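Local coordinates for Iron(3+)-hydroxamate-binding protein FhuD (Bacillus subtilis subsp. subtilis, PDB 3G9Q) that binds iron(3+)-hydroxamate complexes such as ferrichrome and hands them to the membrane-bound permease of the FhuCBGD ABC transporter, at residues Y24-I33 with Q107-T117; A180-A188 with L203-I211. One frame throughout, in Å; residues are numbered along the deposited sequence.

Contact 1: Y24-I33 with Q107-T117; sequences YYGYFKTLGI and QLKEFAKMTGT
The Phe-111 ring is held among three aromatic rings. Over the centre of one face lies Phe-28, with CE2 of Phe-28 3.9 Å from Phe-111 CE1. The planes meet obliquely at 46°. The edge of Phe-111 turns to the face of Tyr-24, centroids 5.3 Å apart and planes at 73°, an edge-to-face pair. A second pair, offset edge-to-face, meets Tyr-27, where Tyr-27 CB is 3.8 Å from Phe-111 CD1. Leu-108 lies at the edge of the Tyr-27 ring, with its CB 3.9 Å from Tyr-27 CD2. This aromatic cluster joins helix 25-31 to helix 107-115 in the N-terminal lobe of a two-lobed binding protein, whose lobes the long helix 118-143 joins. The two helix axes come within 10.1 Å and cross at -54°. Val-97 of strand 94-97 touches both Tyr-24 and Phe-111, and Tyr-24 OH is hydrogen-bonded to Trp-78 NE1. Farther along, Leu-31 CD2 meets Phe-111 CB. The Leu-31 and Leu-108 side chains run past each other in opposite directions, CD1 against CD1. Thr-115 OG1 donates to Phe-111 O at 2.8 Å. Thr-115 N reaches that oxygen from the opposite face of its plane. Thr-117 OG1 donates to Thr-115 OG1.

Contact 2: A180-A188 with L203-I211; sequences ATKLTKEKA and LPDFAGDYI
The backbones of 180-188 and 203-211 come closest at Thr-184 and Phe-206, whose CA atoms are 5.9 Å apart, and at Thr-181 and Gly-208, at 6.1 Å. The contact sets the start of a helix against the turn that leads into the five-stranded mixed sheet of the C-terminal lobe. Thr-181 is the N-cap of the helix, which begins at Lys-182 and widens to a pi-type turn at 185-188. Against it packs a short, loosely formed helical turn near 203-206, which leads through Ala-207 and Gly-208 into strand 210-215. Gly-208 N is also bonded to Ser-149 OG at the start of strand 148-154.

The CA-CB bond of Phe-206 does not point at the helix, but with CG anti to the carbonyl carbon (chi1 -82°) the ring end comes nearer. Leu-183 CD2 sits over the centre of one face in a CH-pi contact, 3.9 Å from the ring centroid and 9° off the normal. The same methyl is 3.8 Å from Asp-205 CB. Thr-184 OG1 comes to the ring edge, 3.3 Å from Phe-206 CD1. Lys-187 CG also meets the edge. Thr-181 OG1 and Thr-184 OG1 are hydrogen-bonded at 2.8 Å, with the donor not fixed. Thr-181 OG1 also lies 3.0 Å from Phe-206 O, a possible hydrogen bond, though its proton may instead go to Thr-184 OG1. Thr-181 CG2 packs 3.8 Å from Gly-208 CA.

From the N terminus, the chain first passes through strand 17-19 and helix 25-31. Contact 1 then closes a loop of 73 residues, which holds strands 35-37, 74-78 and 94-97 of the parallel sheet. The long helix 118-143 follows and leads to the second, mixed sheet. Contact 2 closes a much shorter loop there, of 14 residues, which contains strand 195-198. The two loops lie in series and neither nest nor cross. Contact 1 ties two helices together beside the first sheet. Contact 2 ties a helix to the turn entering a strand of the second. Their centres are 36 Å apart, on opposite sides of the chain's centre, and the contacts do not touch.

Contact 1: Y24-I33 with Q107-T117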
loop_
_atom_site.group_PDB
_atom_site.type_symbol
_atom_site.label_atom_id
_atom_site.label_comp_id
_atom_site.label_asym_id
_atom_site.label_seq_id
_atom_site.Cartn_x
_atom_site.Cartn_y
_atom_site.Cartn_z
ATOM N N TYR A 24 9.481 -2.609 -1.015
ATOM C CA TYR A 24 10.092 -3.084 0.227
ATOM C C TYR A 24 10.926 -2.030 0.956
ATOM O O TYR A 24 11.292 -2.225 2.122
ATOM C CB TYR A 24 10.949 -4.338 -0.028
ATOM C CG TYR A 24 10.145 -5.522 -0.522
ATOM C CD1 TYR A 24 8.846 -5.751 -0.039
ATOM C CD2 TYR A 24 10.659 -6.404 -1.468
ATOM C CE1 TYR A 24 8.074 -6.817 -0.486
ATOM C CE2 TYR A 24 9.901 -7.476 -1.921
ATOM C CZ TYR A 24 8.606 -7.678 -1.430
ATOM O OH TYR A 24 7.839 -8.725 -1.894
ATOM N N TYR A 25 11.216 -0.913 0.285
ATOM C CA TYR A 25 12.013 0.162 0.888
ATOM C C TYR A 25 11.572 0.493 2.315
ATOM O O TYR A 25 12.401 0.537 3.230
ATOM C CB TYR A 25 11.960 1.432 0.026
ATOM C CG TYR A 25 12.624 2.613 0.684
ATOM C CD1 TYR A 25 14.016 2.697 0.789
ATOM C CD2 TYR A 25 11.865 3.592 1.284
ATOM C CE1 TYR A 25 14.633 3.739 1.492
ATOM C CE2 TYR A 25 12.453 4.623 1.978
ATOM C CZ TYR A 25 13.838 4.701 2.087
ATOM O OH TYR A 25 14.392 5.758 2.795
ATOM N N GLY A 26 10.269 0.723 2.494
ATOM C CA GLY A 26 9.735 1.035 3.811
ATOM C C GLY A 26 9.969 -0.031 4.881
ATOM O O GLY A 26 9.956 0.278 6.074
ATOM N N TYR A 27 10.169 -1.284 4.462
ATOM C CA TYR A 27 10.418 -2.390 5.398
ATOM C C TYR A 27 11.779 -2.266 6.073
ATOM O O TYR A 27 11.903 -2.412 7.289
ATOM C CB TYR A 27 10.364 -3.761 4.689
ATOM C CG TYR A 27 8.977 -4.234 4.332
ATOM C CD1 TYR A 27 8.374 -3.826 3.155
ATOM C CD2 TYR A 27 8.253 -5.049 5.191
ATOM C CE1 TYR A 27 7.092 -4.208 2.839
ATOM C CE2 TYR A 27 6.960 -5.437 4.886
ATOM C CZ TYR A 27 6.384 -5.014 3.708
ATOM O OH TYR A 27 5.091 -5.382 3.379
ATOM N N PHE A 28 12.799 -2.007 5.264
ATOM C CA PHE A 28 14.160 -1.880 5.748
ATOM C C PHE A 28 14.285 -0.574 6.528
ATOM O O PHE A 28 15.038 -0.494 7.497
ATOM C CB PHE A 28 15.130 -1.937 4.557
ATOM C CG PHE A 28 15.327 -3.335 3.997
ATOM C CD1 PHE A 28 16.436 -4.088 4.344
ATOM C CD2 PHE A 28 14.373 -3.916 3.169
ATOM C CE1 PHE A 28 16.587 -5.397 3.880
ATOM C CE2 PHE A 28 14.521 -5.225 2.707
ATOM C CZ PHE A 28 15.625 -5.960 3.064
ATOM N N LYS A 29 13.531 0.442 6.118
ATOM C CA LYS A 29 13.562 1.719 6.819
ATOM C C LYS A 29 13.047 1.469 8.236
ATOM O O LYS A 29 13.673 1.881 9.212
ATOM C CB LYS A 29 12.689 2.761 6.099
ATOM C CG LYS A 29 12.778 4.167 6.675
ATOM C CD LYS A 29 14.193 4.674 6.668
ATOM C CE LYS A 29 14.348 5.762 7.708
ATOM N NZ LYS A 29 15.785 6.040 7.988
ATOM N N THR A 30 11.919 0.779 8.359
ATOM C CA THR A 30 11.386 0.492 9.687
ATOM C C THR A 30 12.421 -0.265 10.533
ATOM O O THR A 30 12.678 0.099 11.680
ATOM C CB THR A 30 10.079 -0.337 9.629
ATOM O OG1 THR A 30 9.104 0.371 8.860
ATOM C CG2 THR A 30 9.518 -0.552 11.031
ATOM N N LEU A 31 13.022 -1.305 9.962
ATOM C CA LEU A 31 14.019 -2.089 10.681
ATOM C C LEU A 31 15.283 -1.280 11.009
ATOM O O LEU A 31 16.036 -1.626 11.926
ATOM C CB LEU A 31 14.382 -3.346 9.871
ATOM C CG LEU A 31 13.547 -4.637 9.958
ATOM C CD1 LEU A 31 12.260 -4.428 10.685
ATOM C CD2 LEU A 31 13.316 -5.151 8.546
ATOM N N GLY A 32 15.519 -0.198 10.267
ATOM C CA GLY A 32 16.696 0.629 10.517
ATOM C C GLY A 32 17.899 0.334 9.636
ATOM O O GLY A 32 18.947 0.964 9.781
ATOM N N ILE A 33 17.757 -0.627 8.727
ATOM C CA ILE A 33 18.846 -0.977 7.821
ATOM C C ILE A 33 19.119 0.179 6.871
ATOM O O ILE A 33 18.240 0.640 6.144
ATOM C CB ILE A 33 18.528 -2.248 6.993
ATOM C CG1 ILE A 33 18.733 -3.496 7.853
ATOM C CG2 ILE A 33 19.428 -2.317 5.761
ATOM C CD1 ILE A 33 17.652 -3.735 8.903
ATOM N N GLN A 107 6.128 -10.697 5.857
ATOM C CA GLN A 107 7.202 -10.188 5.001
ATOM C C GLN A 107 8.163 -9.314 5.801
ATOM O O GLN A 107 9.336 -9.191 5.447
ATOM C CB GLN A 107 6.605 -9.369 3.850
ATOM C CG GLN A 107 7.599 -8.900 2.793
ATOM C CD GLN A 107 8.342 -10.041 2.136
ATOM O OE1 GLN A 107 9.237 -10.630 2.729
ATOM N NE2 GLN A 107 7.971 -10.361 0.907
ATOM N N LEU A 108 7.653 -8.702 6.872
ATOM C CA LEU A 108 8.457 -7.843 7.750
ATOM C C LEU A 108 9.277 -8.686 8.725
ATOM O O LEU A 108 10.380 -8.313 9.135
ATOM C CB LEU A 108 7.553 -6.899 8.556
ATOM C CG LEU A 108 8.220 -6.151 9.722
ATOM C CD1 LEU A 108 9.264 -5.204 9.192
ATOM C CD2 LEU A 108 7.179 -5.400 10.517
ATOM N N LYS A 109 8.720 -9.830 9.101
ATOM C CA LYS A 109 9.394 -10.713 10.025
ATOM C C LYS A 109 10.406 -11.548 9.257
ATOM O O LYS A 109 11.331 -12.090 9.841
ATOM C CB LYS A 109 8.364 -11.586 10.759
ATOM C CG LYS A 109 7.279 -10.775 11.465
ATOM C CD LYS A 109 6.998 -11.252 12.890
ATOM C CE LYS A 109 6.282 -12.594 12.934
ATOM N NZ LYS A 109 6.115 -13.076 14.344
ATOM N N GLU A 110 10.234 -11.654 7.946
ATOM C CA GLU A 110 11.182 -12.411 7.131
ATOM C C GLU A 110 12.448 -11.574 7.022
ATOM O O GLU A 110 13.552 -12.079 7.206
ATOM C CB GLU A 110 10.620 -12.658 5.728
ATOM C CG GLU A 110 11.502 -13.518 4.825
ATOM C CD GLU A 110 11.050 -13.504 3.359
ATOM O OE1 GLU A 110 11.232 -12.463 2.686
ATOM O OE2 GLU A 110 10.515 -14.532 2.882
ATOM N N PHE A 111 12.271 -10.288 6.728
ATOM C CA PHE A 111 13.385 -9.354 6.586
ATOM C C PHE A 111 14.063 -9.092 7.921
ATOM O O PHE A 111 15.274 -8.920 7.972
ATOM C CB PHE A 111 12.895 -8.023 6.005
ATOM C CG PHE A 111 12.551 -8.076 4.535
ATOM C CD1 PHE A 111 11.535 -7.278 4.028
ATOM C CD2 PHE A 111 13.257 -8.893 3.656
ATOM C CE1 PHE A 111 11.230 -7.296 2.675
ATOM C CE2 PHE A 111 12.954 -8.912 2.297
ATOM C CZ PHE A 111 11.943 -8.115 1.812
ATOM N N ALA A 112 13.279 -9.051 8.996
ATOM C CA ALA A 112 13.824 -8.807 10.326
ATOM C C ALA A 112 14.758 -9.947 10.718
ATOM O O ALA A 112 15.852 -9.719 11.231
ATOM C CB ALA A 112 12.694 -8.673 11.338
ATOM N N LYS A 113 14.319 -11.171 10.457
ATOM C CA LYS A 113 15.093 -12.366 10.768
ATOM C C LYS A 113 16.330 -12.421 9.888
ATOM O O LYS A 113 17.421 -12.765 10.345
ATOM C CB LYS A 113 14.225 -13.609 10.541
ATOM C CG LYS A 113 14.804 -14.926 11.031
ATOM C CD LYS A 113 15.733 -15.552 10.004
ATOM C CE LYS A 113 16.181 -16.939 10.453
ATOM N NZ LYS A 113 16.952 -16.917 11.742
HETATM N N MSE A 114 16.147 -12.079 8.620
HETATM C CA MSE A 114 17.228 -12.067 7.646
HETATM C C MSE A 114 18.333 -11.074 7.997
HETATM O O MSE A 114 19.506 -11.324 7.725
HETATM C CB MSE A 114 16.670 -11.719 6.264
HETATM C CG MSE A 114 17.725 -11.489 5.182
HETATM SE SE MSE A 114 16.955 -10.744 3.551
HETATM C CE MSE A 114 15.826 -12.255 3.035
ATOM N N THR A 115 17.966 -9.954 8.608
ATOM C CA THR A 115 18.949 -8.929 8.935
ATOM C C THR A 115 19.385 -8.868 10.388
ATOM O O THR A 115 20.305 -8.120 10.726
ATOM C CB THR A 115 18.433 -7.533 8.503
ATOM O OG1 THR A 115 17.161 -7.269 9.119
ATOM C CG2 THR A 115 18.288 -7.478 6.971
ATOM N N GLY A 116 18.724 -9.657 11.234
ATOM C CA GLY A 116 19.042 -9.687 12.653
ATOM C C GLY A 116 18.494 -8.475 13.392
ATOM O O GLY A 116 19.176 -7.881 14.226
ATOM N N THR A 117 17.255 -8.102 13.084
ATOM C CA THR A 117 16.614 -6.952 13.723
ATOM C C THR A 117 15.183 -7.290 14.175
ATOM O O THR A 117 14.274 -6.458 14.098
ATOM C CB THR A 117 16.572 -5.731 12.756
ATOM O OG1 THR A 117 16.013 -6.123 11.494
ATOM C CG2 THR A 117 17.967 -5.180 12.537
#

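Contact 2: A180-A188 with L203-I211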
loop_
_atom_site.group_PDB
_atom_site.type_symbol
_atom_site.label_atom_id
_atom_site.label_comp_id
_atom_site.label_asym_id
_atom_site.label_seq_id
_atom_site.Cartn_x
_atom_site.Cartn_y
_atom_site.Cartn_z
ATOM N N ALA A 180 -18.981 -3.682 3.821
ATOM C CA ALA A 180 -19.089 -3.379 2.392
ATOM C C ALA A 180 -20.495 -3.766 1.926
ATOM O O ALA A 180 -21.169 -4.558 2.589
ATOM C CB ALA A 180 -18.042 -4.167 1.617
ATOM N N THR A 181 -20.954 -3.205 0.810
ATOM C CA THR A 181 -22.289 -3.568 0.303
ATOM C C THR A 181 -22.313 -5.047 -0.134
ATOM O O THR A 181 -21.298 -5.590 -0.570
ATOM C CB THR A 181 -22.735 -2.650 -0.892
ATOM O OG1 THR A 181 -21.968 -2.950 -2.065
ATOM C CG2 THR A 181 -22.550 -1.175 -0.526
ATOM N N LYS A 182 -23.470 -5.690 0.010
ATOM C CA LYS A 182 -23.641 -7.112 -0.336
ATOM C C LYS A 182 -22.986 -7.477 -1.679
ATOM O O LYS A 182 -22.267 -8.470 -1.788
ATOM C CB LYS A 182 -25.162 -7.502 -0.389
ATOM C CG LYS A 182 -25.789 -7.119 0.838
ATOM N N LEU A 183 -23.245 -6.654 -2.687
ATOM C CA LEU A 183 -22.718 -6.861 -4.017
ATOM C C LEU A 183 -21.205 -6.711 -4.061
ATOM O O LEU A 183 -20.535 -7.383 -4.845
ATOM C CB LEU A 183 -23.356 -5.869 -4.976
ATOM C CG LEU A 183 -23.305 -6.252 -6.448
ATOM C CD1 LEU A 183 -24.103 -7.524 -6.663
ATOM C CD2 LEU A 183 -23.877 -5.125 -7.264
ATOM N N THR A 184 -20.652 -5.835 -3.229
ATOM C CA THR A 184 -19.207 -5.667 -3.243
ATOM C C THR A 184 -18.537 -6.877 -2.599
ATOM O O THR A 184 -17.526 -7.355 -3.094
ATOM C CB THR A 184 -18.755 -4.377 -2.524
ATOM O OG1 THR A 184 -19.360 -3.234 -3.143
ATOM C CG2 THR A 184 -17.243 -4.230 -2.626
ATOM N N LYS A 185 -19.099 -7.377 -1.505
ATOM C CA LYS A 185 -18.543 -8.557 -0.844
ATOM C C LYS A 185 -18.682 -9.737 -1.803
ATOM O O LYS A 185 -17.737 -10.499 -2.022
ATOM C CB LYS A 185 -19.312 -8.854 0.443
ATOM C CG LYS A 185 -18.786 -10.014 1.264
ATOM C CD LYS A 185 -19.544 -10.069 2.582
ATOM C CE LYS A 185 -18.845 -10.907 3.655
ATOM N NZ LYS A 185 -18.779 -12.382 3.381
ATOM N N GLU A 186 -19.874 -9.863 -2.378
ATOM C CA GLU A 186 -20.189 -10.923 -3.326
ATOM C C GLU A 186 -19.257 -10.930 -4.533
ATOM O O GLU A 186 -18.863 -11.990 -5.000
ATOM C CB GLU A 186 -21.638 -10.769 -3.814
ATOM C CG GLU A 186 -22.145 -11.884 -4.745
ATOM C CD GLU A 186 -23.558 -11.611 -5.276
ATOM O OE1 GLU A 186 -24.451 -11.301 -4.452
ATOM O OE2 GLU A 186 -23.782 -11.708 -6.511
ATOM N N LYS A 187 -18.887 -9.757 -5.027
ATOM C CA LYS A 187 -18.048 -9.708 -6.205
ATOM C C LYS A 187 -16.566 -9.472 -5.992
ATOM O O LYS A 187 -15.737 -10.223 -6.503
ATOM C CB LYS A 187 -18.591 -8.662 -7.178
ATOM C CG LYS A 187 -19.998 -8.959 -7.700
ATOM C CD LYS A 187 -20.078 -10.310 -8.392
ATOM C CE LYS A 187 -21.341 -10.427 -9.232
ATOM N NZ LYS A 187 -21.333 -9.476 -10.380
ATOM N N ALA A 188 -16.226 -8.436 -5.242
ATOM C CA ALA A 188 -14.825 -8.118 -5.023
ATOM C C ALA A 188 -14.167 -8.859 -3.862
ATOM O O ALA A 188 -12.961 -8.740 -3.673
ATOM C CB ALA A 188 -14.661 -6.621 -4.844
ATOM N N LEU A 203 -22.614 1.461 -11.058
ATOM C CA LEU A 203 -22.000 2.193 -9.966
ATOM C C LEU A 203 -22.946 2.315 -8.764
ATOM O O LEU A 203 -22.563 2.004 -7.639
ATOM C CB LEU A 203 -21.560 3.573 -10.452
ATOM C CG LEU A 203 -20.363 4.175 -9.725
ATOM C CD1 LEU A 203 -19.176 3.247 -9.885
ATOM C CD2 LEU A 203 -20.042 5.548 -10.291
ATOM N N PRO A 204 -24.192 2.760 -8.978
ATOM C CA PRO A 204 -25.124 2.885 -7.853
ATOM C C PRO A 204 -25.412 1.548 -7.181
ATOM O O PRO A 204 -25.976 1.509 -6.094
ATOM C CB PRO A 204 -26.383 3.454 -8.501
ATOM C CG PRO A 204 -25.845 4.226 -9.659
ATOM C CD PRO A 204 -24.797 3.300 -10.203
ATOM N N ASP A 205 -25.033 0.454 -7.829
ATOM C CA ASP A 205 -25.280 -0.866 -7.274
ATOM C C ASP A 205 -24.189 -1.301 -6.309
ATOM O O ASP A 205 -24.393 -2.189 -5.480
ATOM C CB ASP A 205 -25.418 -1.890 -8.402
ATOM C CG ASP A 205 -26.520 -1.532 -9.381
ATOM O OD1 ASP A 205 -26.641 -2.223 -10.422
ATOM O OD2 ASP A 205 -27.266 -0.560 -9.110
ATOM N N PHE A 206 -23.025 -0.674 -6.415
ATOM C CA PHE A 206 -21.896 -1.002 -5.550
ATOM C C PHE A 206 -21.656 0.064 -4.499
ATOM O O PHE A 206 -21.370 -0.248 -3.347
ATOM C CB PHE A 206 -20.632 -1.140 -6.387
ATOM C CG PHE A 206 -20.486 -2.467 -7.045
ATOM C CD1 PHE A 206 -20.029 -3.567 -6.314
ATOM C CD2 PHE A 206 -20.766 -2.617 -8.402
ATOM C CE1 PHE A 206 -19.841 -4.803 -6.921
ATOM C CE2 PHE A 206 -20.585 -3.848 -9.025
ATOM C CZ PHE A 206 -20.116 -4.951 -8.279
ATOM N N ALA A 207 -21.763 1.322 -4.925
ATOM C CA ALA A 207 -21.542 2.484 -4.078
ATOM C C ALA A 207 -22.088 2.368 -2.665
ATOM O O ALA A 207 -23.278 2.122 -2.448
ATOM C CB ALA A 207 -22.114 3.711 -4.748
ATOM N N GLY A 208 -21.192 2.552 -1.705
ATOM C CA GLY A 208 -21.582 2.494 -0.315
ATOM C C GLY A 208 -21.833 3.881 0.241
ATOM O O GLY A 208 -21.888 4.866 -0.507
ATOM N N ASP A 209 -21.983 3.937 1.564
ATOM C CA ASP A 209 -22.235 5.163 2.331
ATOM C C ASP A 209 -21.028 6.090 2.273
ATOM O O ASP A 209 -21.174 7.309 2.180
ATOM C CB ASP A 209 -22.544 4.785 3.784
ATOM C CG ASP A 209 -23.805 3.930 3.909
ATOM O OD1 ASP A 209 -24.911 4.491 3.783
ATOM O OD2 ASP A 209 -23.699 2.703 4.113
ATOM N N TYR A 210 -19.837 5.499 2.347
ATOM C CA TYR A 210 -18.590 6.257 2.260
ATOM C C TYR A 210 -17.749 5.686 1.130
ATOM O O TYR A 210 -17.715 4.475 0.925
ATOM C CB TYR A 210 -17.798 6.196 3.568
ATOM C CG TYR A 210 -18.510 6.822 4.737
ATOM C CD1 TYR A 210 -19.510 6.121 5.422
ATOM C CD2 TYR A 210 -18.200 8.121 5.154
ATOM C CE1 TYR A 210 -20.186 6.690 6.492
ATOM C CE2 TYR A 210 -18.870 8.703 6.227
ATOM C CZ TYR A 210 -19.864 7.982 6.893
ATOM O OH TYR A 210 -20.541 8.546 7.962
ATOM N N ILE A 211 -17.068 6.564 0.402
ATOM C CA ILE A 211 -16.251 6.124 -0.713
ATOM C C ILE A 211 -14.878 6.761 -0.795
ATOM O O ILE A 211 -14.718 7.958 -0.590
ATOM C CB ILE A 211 -16.948 6.398 -2.045
ATOM C CG1 ILE A 211 -18.395 5.894 -1.995
ATOM C CG2 ILE A 211 -16.167 5.716 -3.165
ATOM C CD1 ILE A 211 -18.687 4.452 -1.722
#